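Local coordinates for putative arylalkylamine N-Acetyltransferase 7 (Aedes aegypti, PDB 4FD7), which probably transfers an acetyl group from acetyl-CoA to the nitrogen of an amine substrate, as a member of the GNAT family of N-acetyltransferases, at residues 171-176 and 198-203; 151-156 and 166-171; 60-65 and 123-128. One frame throughout, in Å; residues are numbered along the deposited sequence.

Contact 1: 171-176 and 198-203; sequences ARIPLC and TRVGFQ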
loop_
_atom_site.group_PDB
_atom_site.type_symbol
_atom_site.label_atom_id
_atom_site.label_comp_id
_atom_site.label_asym_id
_atom_site.label_seq_id
_atom_site.Cartn_x
_atom_site.Cartn_y
_atom_site.Cartn_z
ATOM N N ALA A 171 -8.433 -5.988 6.088
ATOM C CA ALA A 171 -9.247 -6.478 4.958
ATOM C C ALA A 171 -8.522 -7.378 3.939
ATOM O O ALA A 171 -9.168 -8.004 3.095
ATOM C CB ALA A 171 -9.919 -5.314 4.239
ATOM N N ARG A 172 -7.200 -7.442 4.004
ATOM C CA ARG A 172 -6.442 -8.275 3.075
ATOM C C ARG A 172 -6.693 -9.749 3.358
ATOM O O ARG A 172 -6.583 -10.612 2.469
ATOM C CB ARG A 172 -4.951 -7.958 3.182
ATOM C CG ARG A 172 -4.562 -6.660 2.483
ATOM C CD ARG A 172 -3.055 -6.463 2.541
ATOM N NE ARG A 172 -2.689 -5.085 2.211
ATOM C CZ ARG A 172 -1.436 -4.666 2.072
ATOM N NH1 ARG A 172 -0.422 -5.518 2.211
ATOM N NH2 ARG A 172 -1.201 -3.397 1.778
ATOM N N ILE A 173 -7.050 -10.029 4.606
ATOM C CA ILE A 173 -7.246 -11.399 5.051
ATOM C C ILE A 173 -8.416 -12.071 4.313
ATOM O O ILE A 173 -8.215 -13.109 3.669
ATOM C CB ILE A 173 -7.369 -11.497 6.598
ATOM C CG1 ILE A 173 -6.048 -11.102 7.264
ATOM C CG2 ILE A 173 -7.756 -12.884 7.000
ATOM C CD1 ILE A 173 -6.139 -10.968 8.766
ATOM N N PRO A 174 -9.638 -11.497 4.386
ATOM C CA PRO A 174 -10.681 -12.166 3.595
ATOM C C PRO A 174 -10.467 -12.046 2.081
ATOM O O PRO A 174 -10.819 -12.980 1.363
ATOM C CB PRO A 174 -11.981 -11.458 4.028
ATOM C CG PRO A 174 -11.541 -10.169 4.632
ATOM C CD PRO A 174 -10.179 -10.390 5.204
ATOM N N LEU A 175 -9.896 -10.942 1.605
ATOM C CA LEU A 175 -9.644 -10.792 0.165
ATOM C C LEU A 175 -8.728 -11.904 -0.349
ATOM O O LEU A 175 -9.008 -12.506 -1.387
ATOM C CB LEU A 175 -9.031 -9.420 -0.156
ATOM C CG LEU A 175 -8.553 -9.182 -1.597
ATOM C CD1 LEU A 175 -9.693 -9.311 -2.621
ATOM C CD2 LEU A 175 -7.867 -7.829 -1.735
ATOM N N CYS A 176 -7.657 -12.195 0.386
ATOM C CA CYS A 176 -6.720 -13.239 -0.033
ATOM C C CYS A 176 -7.374 -14.609 0.020
ATOM O O CYS A 176 -7.127 -15.456 -0.827
ATOM C CB CYS A 176 -5.470 -13.260 0.838
ATOM S SG CYS A 176 -4.306 -11.941 0.506
ATOM N N THR A 198 1.720 -4.222 12.077
ATOM C CA THR A 198 2.009 -5.061 13.238
ATOM C C THR A 198 0.716 -5.461 13.936
ATOM O O THR A 198 0.493 -6.641 14.227
ATOM C CB THR A 198 2.965 -4.359 14.217
ATOM O OG1 THR A 198 4.284 -4.328 13.643
ATOM C CG2 THR A 198 3.008 -5.090 15.568
ATOM N N ARG A 199 -0.155 -4.485 14.158
ATOM C CA ARG A 199 -1.432 -4.752 14.812
ATOM C C ARG A 199 -2.314 -5.755 14.047
ATOM O O ARG A 199 -3.071 -6.525 14.661
ATOM C CB ARG A 199 -2.145 -3.429 15.143
ATOM C CG ARG A 199 -1.344 -2.600 16.161
ATOM C CD ARG A 199 -2.009 -1.281 16.559
ATOM N NE ARG A 199 -1.398 -0.699 17.759
ATOM C CZ ARG A 199 -1.733 -1.049 19.001
ATOM N NH1 ARG A 199 -2.666 -1.977 19.193
ATOM N NH2 ARG A 199 -1.146 -0.477 20.046
ATOM N N VAL A 200 -2.195 -5.781 12.717
ATOM C CA VAL A 200 -2.903 -6.802 11.926
ATOM C C VAL A 200 -2.278 -8.208 12.032
ATOM O O VAL A 200 -2.928 -9.226 11.774
ATOM C CB VAL A 200 -3.026 -6.346 10.455
ATOM C CG1 VAL A 200 -3.509 -7.470 9.534
ATOM C CG2 VAL A 200 -3.983 -5.164 10.376
ATOM N N GLY A 201 -1.017 -8.267 12.435
ATOM C CA GLY A 201 -0.323 -9.535 12.513
ATOM C C GLY A 201 0.744 -9.773 11.462
ATOM O O GLY A 201 1.188 -10.908 11.299
ATOM N N PHE A 202 1.156 -8.726 10.742
ATOM C CA PHE A 202 2.311 -8.834 9.849
ATOM C C PHE A 202 3.578 -9.025 10.682
ATOM O O PHE A 202 3.700 -8.460 11.772
ATOM C CB PHE A 202 2.494 -7.568 9.002
ATOM C CG PHE A 202 1.577 -7.471 7.816
ATOM C CD1 PHE A 202 0.263 -7.036 7.968
ATOM C CD2 PHE A 202 2.041 -7.761 6.539
ATOM C CE1 PHE A 202 -0.583 -6.916 6.864
ATOM C CE2 PHE A 202 1.190 -7.656 5.425
ATOM C CZ PHE A 202 -0.121 -7.224 5.590
ATOM N N GLN A 203 4.521 -9.802 10.152
ATOM C CA GLN A 203 5.817 -10.005 10.790
ATOM C C GLN A 203 6.917 -9.308 9.997
ATOM O O GLN A 203 6.842 -9.208 8.773
ATOM C CB GLN A 203 6.157 -11.494 10.850
ATOM C CG GLN A 203 6.329 -12.120 9.470
ATOM C CD GLN A 203 7.319 -13.264 9.448
ATOM O OE1 GLN A 203 8.372 -13.169 8.812
ATOM N NE2 GLN A 203 6.981 -14.361 10.120
#

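Contact 2: 151-156 and 166-171; sequences MGLSVD and TEILRA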
loop_
_atom_site.group_PDB
_atom_site.type_symbol
_atom_site.label_atom_id
_atom_site.label_comp_id
_atom_site.label_asym_id
_atom_site.label_seq_id
_atom_site.Cartn_x
_atom_site.Cartn_y
_atom_site.Cartn_z
ATOM N N MET A 151 1.223 -0.651 -3.440
ATOM C CA MET A 151 1.991 0.542 -3.780
ATOM C C MET A 151 1.290 1.753 -3.183
ATOM O O MET A 151 0.835 2.632 -3.912
ATOM C CB MET A 151 2.108 0.705 -5.299
ATOM C CG MET A 151 2.997 1.858 -5.761
ATOM S SD MET A 151 4.673 1.771 -5.134
ATOM C CE MET A 151 4.789 3.284 -4.174
ATOM N N GLY A 152 1.158 1.774 -1.860
ATOM C CA GLY A 152 0.664 2.953 -1.168
ATOM C C GLY A 152 -0.685 2.795 -0.492
ATOM O O GLY A 152 -1.647 2.298 -1.099
ATOM N N LEU A 153 -0.747 3.219 0.768
ATOM C CA LEU A 153 -2.002 3.324 1.507
ATOM C C LEU A 153 -2.178 4.783 1.913
ATOM O O LEU A 153 -1.331 5.345 2.616
ATOM C CB LEU A 153 -2.001 2.420 2.749
ATOM C CG LEU A 153 -3.362 2.120 3.416
ATOM C CD1 LEU A 153 -3.261 0.940 4.374
ATOM C CD2 LEU A 153 -3.950 3.313 4.165
ATOM N N SER A 154 -3.278 5.381 1.455
ATOM C CA SER A 154 -3.599 6.779 1.718
ATOM C C SER A 154 -4.811 6.864 2.637
ATOM O O SER A 154 -5.793 6.158 2.445
ATOM C CB SER A 154 -3.908 7.471 0.399
ATOM O OG SER A 154 -4.075 8.870 0.546
ATOM N N VAL A 155 -4.741 7.719 3.652
ATOM C CA VAL A 155 -5.906 7.987 4.494
ATOM C C VAL A 155 -6.112 9.490 4.573
ATOM O O VAL A 155 -5.149 10.229 4.777
ATOM C CB VAL A 155 -5.734 7.427 5.917
ATOM C CG1 VAL A 155 -6.712 8.098 6.910
ATOM C CG2 VAL A 155 -5.896 5.898 5.928
ATOM N N ASP A 156 -7.356 9.939 4.398
ATOM C CA ASP A 156 -7.652 11.364 4.484
ATOM C C ASP A 156 -7.349 11.819 5.901
ATOM O O ASP A 156 -7.865 11.252 6.862
ATOM C CB ASP A 156 -9.117 11.618 4.142
ATOM C CG ASP A 156 -9.469 13.097 4.083
ATOM O OD1 ASP A 156 -8.814 13.920 4.761
ATOM O OD2 ASP A 156 -10.420 13.431 3.353
ATOM N N THR A 166 -5.028 0.456 9.837
ATOM C CA THR A 166 -5.043 -0.890 10.372
ATOM C C THR A 166 -6.179 -1.702 9.754
ATOM O O THR A 166 -5.956 -2.790 9.232
ATOM C CB THR A 166 -5.227 -0.872 11.891
ATOM O OG1 THR A 166 -4.136 -0.167 12.497
ATOM C CG2 THR A 166 -5.301 -2.293 12.445
ATOM N N GLU A 167 -7.400 -1.189 9.829
ATOM C CA GLU A 167 -8.536 -1.955 9.306
ATOM C C GLU A 167 -8.505 -2.196 7.789
ATOM O O GLU A 167 -8.965 -3.256 7.308
ATOM C CB GLU A 167 -9.870 -1.338 9.760
ATOM C CG GLU A 167 -10.029 -1.208 11.280
ATOM C CD GLU A 167 -9.714 -2.491 12.057
ATOM O OE1 GLU A 167 -10.103 -3.597 11.632
ATOM O OE2 GLU A 167 -9.073 -2.401 13.123
ATOM N N ILE A 168 -7.942 -1.245 7.040
ATOM C CA ILE A 168 -7.807 -1.421 5.596
ATOM C C ILE A 168 -6.826 -2.573 5.331
ATOM O O ILE A 168 -7.060 -3.407 4.449
ATOM C CB ILE A 168 -7.332 -0.123 4.888
ATOM C CG1 ILE A 168 -8.488 0.862 4.793
ATOM C CG2 ILE A 168 -6.790 -0.412 3.510
ATOM C CD1 ILE A 168 -8.060 2.262 4.452
ATOM N N LEU A 169 -5.737 -2.626 6.097
ATOM C CA LEU A 169 -4.834 -3.772 5.990
ATOM C C LEU A 169 -5.495 -5.068 6.436
ATOM O O LEU A 169 -5.190 -6.135 5.913
ATOM C CB LEU A 169 -3.589 -3.576 6.836
ATOM C CG LEU A 169 -2.646 -2.461 6.398
ATOM C CD1 LEU A 169 -1.580 -2.276 7.432
ATOM C CD2 LEU A 169 -2.028 -2.801 5.037
ATOM N N ARG A 170 -6.354 -4.994 7.448
ATOM C CA ARG A 170 -6.938 -6.211 7.974
ATOM C C ARG A 170 -7.829 -6.836 6.916
ATOM O O ARG A 170 -7.949 -8.067 6.833
ATOM C CB ARG A 170 -7.716 -5.966 9.287
ATOM C CG ARG A 170 -7.925 -7.261 10.067
ATOM C CD ARG A 170 -8.946 -7.085 11.196
ATOM N NE ARG A 170 -8.577 -5.966 12.056
ATOM C CZ ARG A 170 -7.701 -6.052 13.056
ATOM N NH1 ARG A 170 -7.104 -7.209 13.322
ATOM N NH2 ARG A 170 -7.423 -4.983 13.790
ATOM N N ALA A 171 -8.433 -5.988 6.088
ATOM C CA ALA A 171 -9.247 -6.478 4.958
ATOM C C ALA A 171 -8.522 -7.378 3.939
ATOM O O ALA A 171 -9.168 -8.004 3.095
ATOM C CB ALA A 171 -9.919 -5.314 4.239
#

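Contact 3: 60-65 and 123-128; sequences QAKGLA and QAIYDT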
loop_
_atom_site.group_PDB
_atom_site.type_symbol
_atom_site.label_atom_id
_atom_site.label_comp_id
_atom_site.label_asym_id
_atom_site.label_seq_id
_atom_site.Cartn_x
_atom_site.Cartn_y
_atom_site.Cartn_z
ATOM N N GLN A 60 7.732 12.498 0.798
ATOM C CA GLN A 60 8.006 13.802 1.392
ATOM C C GLN A 60 9.499 14.111 1.388
ATOM O O GLN A 60 9.905 15.243 1.119
ATOM C CB GLN A 60 7.456 13.836 2.824
ATOM C CG GLN A 60 6.660 15.092 3.193
ATOM C CD GLN A 60 5.855 14.902 4.474
ATOM O OE1 GLN A 60 6.321 14.273 5.429
ATOM N NE2 GLN A 60 4.627 15.405 4.482
ATOM N N ALA A 61 10.321 13.111 1.691
ATOM C CA ALA A 61 11.770 13.328 1.729
ATOM C C ALA A 61 12.309 13.605 0.327
ATOM O O ALA A 61 13.312 14.303 0.169
ATOM C CB ALA A 61 12.491 12.142 2.355
ATOM N N LYS A 62 11.656 13.059 -0.693
ATOM C CA LYS A 62 12.091 13.314 -2.069
ATOM C C LYS A 62 11.397 14.511 -2.717
ATOM O O LYS A 62 11.753 14.898 -3.841
ATOM C CB LYS A 62 11.885 12.072 -2.953
ATOM C CG LYS A 62 12.756 10.882 -2.587
ATOM C CD LYS A 62 14.206 11.302 -2.483
ATOM C CE LYS A 62 15.067 10.538 -3.447
ATOM N NZ LYS A 62 16.461 11.049 -3.327
ATOM N N GLY A 63 10.417 15.100 -2.030
ATOM C CA GLY A 63 9.693 16.228 -2.604
ATOM C C GLY A 63 8.774 15.814 -3.737
ATOM O O GLY A 63 8.437 16.618 -4.591
ATOM N N LEU A 64 8.395 14.551 -3.762
ATOM C CA LEU A 64 7.569 14.012 -4.814
ATOM C C LEU A 64 6.296 14.800 -5.187
ATOM O O LEU A 64 5.990 14.912 -6.336
ATOM C CB LEU A 64 7.203 12.556 -4.482
ATOM C CG LEU A 64 6.426 11.754 -5.519
ATOM C CD1 LEU A 64 6.448 12.468 -6.822
ATOM C CD2 LEU A 64 7.028 10.389 -5.681
ATOM N N ALA A 65 5.567 15.316 -4.218
ATOM C CA ALA A 65 4.267 15.912 -4.523
ATOM C C ALA A 65 4.333 17.242 -5.298
ATOM O O ALA A 65 3.328 17.691 -5.842
ATOM C CB ALA A 65 3.433 16.074 -3.245
ATOM N N GLN A 123 12.257 6.734 -9.733
ATOM C CA GLN A 123 13.070 5.569 -10.042
ATOM C C GLN A 123 13.805 5.134 -8.785
ATOM O O GLN A 123 13.913 3.935 -8.503
ATOM C CB GLN A 123 14.059 5.844 -11.167
ATOM C CG GLN A 123 14.784 4.582 -11.605
ATOM C CD GLN A 123 13.929 3.714 -12.510
ATOM O OE1 GLN A 123 13.455 4.172 -13.547
ATOM N NE2 GLN A 123 13.727 2.455 -12.121
ATOM N N ALA A 124 14.290 6.117 -8.023
ATOM C CA ALA A 124 14.949 5.831 -6.757
ATOM C C ALA A 124 13.988 5.222 -5.751
ATOM O O ALA A 124 14.337 4.266 -5.050
ATOM C CB ALA A 124 15.585 7.091 -6.186
ATOM N N ILE A 125 12.778 5.757 -5.653
ATOM C CA ILE A 125 11.839 5.175 -4.687
ATOM C C ILE A 125 11.509 3.717 -5.036
ATOM O O ILE A 125 11.621 2.795 -4.206
ATOM C CB ILE A 125 10.563 6.006 -4.588
ATOM C CG1 ILE A 125 10.894 7.369 -3.979
ATOM C CG2 ILE A 125 9.484 5.259 -3.769
ATOM C CD1 ILE A 125 9.792 8.397 -4.119
ATOM N N TYR A 126 11.112 3.521 -6.283
ATOM C CA TYR A 126 10.843 2.200 -6.826
ATOM C C TYR A 126 11.986 1.205 -6.591
ATOM O O TYR A 126 11.768 0.100 -6.089
ATOM C CB TYR A 126 10.574 2.333 -8.324
ATOM C CG TYR A 126 10.216 1.037 -8.989
ATOM C CD1 TYR A 126 11.172 0.308 -9.683
ATOM C CD2 TYR A 126 8.925 0.542 -8.934
ATOM C CE1 TYR A 126 10.857 -0.886 -10.298
ATOM C CE2 TYR A 126 8.596 -0.671 -9.545
ATOM C CZ TYR A 126 9.573 -1.375 -10.226
ATOM O OH TYR A 126 9.274 -2.574 -10.853
ATOM N N ASP A 127 13.196 1.587 -6.987
ATOM C CA ASP A 127 14.361 0.726 -6.824
ATOM C C ASP A 127 14.696 0.487 -5.349
ATOM O O ASP A 127 15.228 -0.556 -4.994
ATOM C CB ASP A 127 15.578 1.332 -7.524
ATOM C CG ASP A 127 15.423 1.375 -9.024
ATOM O OD1 ASP A 127 14.483 0.728 -9.536
ATOM O OD2 ASP A 127 16.254 2.049 -9.687
ATOM N N THR A 128 14.397 1.452 -4.489
ATOM C CA THR A 128 14.622 1.250 -3.051
ATOM C C THR A 128 13.706 0.159 -2.504
ATOM O O THR A 128 14.153 -0.791 -1.837
ATOM C CB THR A 128 14.347 2.532 -2.259
ATOM O OG1 THR A 128 15.265 3.542 -2.681
ATOM C CG2 THR A 128 14.527 2.282 -0.765
#

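Contact 1: 171-176 and 198-203
Arg172 and Phe202 make the closer part of this contact, and both are buried. The guanidinium nitrogen NH1 of Arg172 lies 3.8 Å from Phe202 CZ and is slightly farther from CE2, so the far end of the ring does the touching. The two planes stand 84° apart, and the group meets the ring obliquely rather than in a stack. Arg172 reaches this point because its chain runs extended from CG to NE, away from the first turn of helix 172-179. Its polar end is satisfied outside the two segments: NH2 bonds to Asn102 OD1, and NH1 to Ser184 OG and Thr186 OG1. These three bonds should fix the rotation of the guanidinium, with Phe202 filling in beside it. The phenyl ring itself meets Phe188 edge-to-face.

The looser side is formed by Ile173 and Val200, both partly exposed. They are the closest backbone pair, with CA atoms 9.3 Å apart, yet Ile173 CD1 and Val200 CG1 only just meet at 4.4 Å. No hydrogen bond crosses between the segments, and just 119 Å² is buried in total. Beyond Val200 the chain is solvent-exposed at Gly201, whose positive phi of 108° ends helix 191-200 in a Schellman motif. Gly201 N bonds back to Thr198 O over 2.9 Å, and this turn directs the chain so that Phe202 enters the interior. Helix 172-179, strand 183-188, helix 191-200 and strand 203-209 follow one another here, the alternating helix-strand layout of the C-terminal half of a GNAT fold.

Contact 2: 151-156 and 166-171
Leu153 and Ile168 are the nearest backbone pair, their CA atoms 8.5 Å apart, where strand 152-155 passes helix 166-170. The axes of these short segments approach to 10.1 Å with their N-to-C directions at 137°, so the helix runs back obliquely over the strand. The connection between the segments contains the GNAT acetyl-CoA signature beginning at Arg160, which in relatives binds the cofactor pyrophosphate. At the separation of the two axes side chains alone bridge the gap, and no hydrogen bond crosses it.

Leu153 supplies the central methyl group. With CG swung opposite the backbone N (chi1 -164°), its CD1 lies against two helix residues: Ile168 CG2 at 3.9 Å and Leu169 CD2 at 4.0 Å. Ile168 divides its branches between two strand residues, since its CD1 also approaches Val155 CG2 at 4.5 Å, a looser touch. Ser154, between Leu153 and Val155, points its CB away from this helix and touches helix 41-55.

On the helix, Arg170 holds Glu167 side-on: NE reaches OE1 at 2.8 Å and NH2 reaches OE2 at 3.1 Å, both acceptors lying nearly in the guanidinium plane. His16 NE2 also bonds to Glu167 OE1. The chemistry separates cleanly: aliphatic packing sets the helix on the strand, while the charged pair, on helix residues that do not touch the strand, stays outside that apolar interface.

Contact 3: 60-65 and 123-128
A Schellman turn ends helix 57-62 at Gly63, and the residues flanking it, Lys62 and Leu64, pack against Ile125 of helix 120-136. Gly63 has a phi of 71°, and its N makes a weak bond back to Gln60 O. The CB atoms of Lys62 and Leu64 both point toward the second helix, Leu64 being placed there by the turn.

Ile125 CD1 is the shared point of contact. It lies 3.7 Å from Leu64 CD2, whose side chain crosses it at a slant, and 4.2 Å from Lys62 CG, where the lysine and isoleucine side chains run past each other in opposite directions. Lys62 bends at chi2 (-51°) and again at chi3, which brings CE near Ala124 CB at 4.4 Å. Thus the aliphatic part of the lysine covers the helix, while its ammonium group is taken up outside the two segments: NZ bonds to Asn221 O and forms a cation-pi pair with Tyr222.

Helix 120-136 adds polar links of its own. Ala124 O accepts two bonds from Thr128, from N at 2.9 Å and from OG1 at 2.6 Å, reaching it from opposite faces of the carbonyl plane. Thr128 OG1 is also bonded to Tyr222 OH. One residue earlier, Gln123 NE2 bonds to Asp127 OD1 at 3.2 Å, and Asp127 OD2 has a salt bridge to Arg219. Across the segments themselves, the close contacts are all between carbon atoms, and no hydrogen bond crosses the 144 Å² interface; the charges and hydrogen bonds lie around it, several of them tying both helices to the chain around residues 219-222.

Overall arrangement
From the N terminus, contact 3 closes first: helix 57-62 meets helix 120-136 after a loop of 57 residues that includes helix 68-81 and strands 88-92 and 98-108. Contact 2 follows with a short loop of nine residues, bringing helix 164-170 back over strand 146-155. Contact 1 then spans 21 residues, from helix 172-179 to the end of helix 191-200. The three run in series, neither nested nor crossed. Contacts 1 and 2 share Ala171 and touch, Val200 CG2 lying 3.3 Å from Thr166 O. Contact 3 touches neither: its nearest atoms are about 5 Å from contact 2, and its centre is about 26 Å from that of contact 1, on the opposite side of the chain's centre.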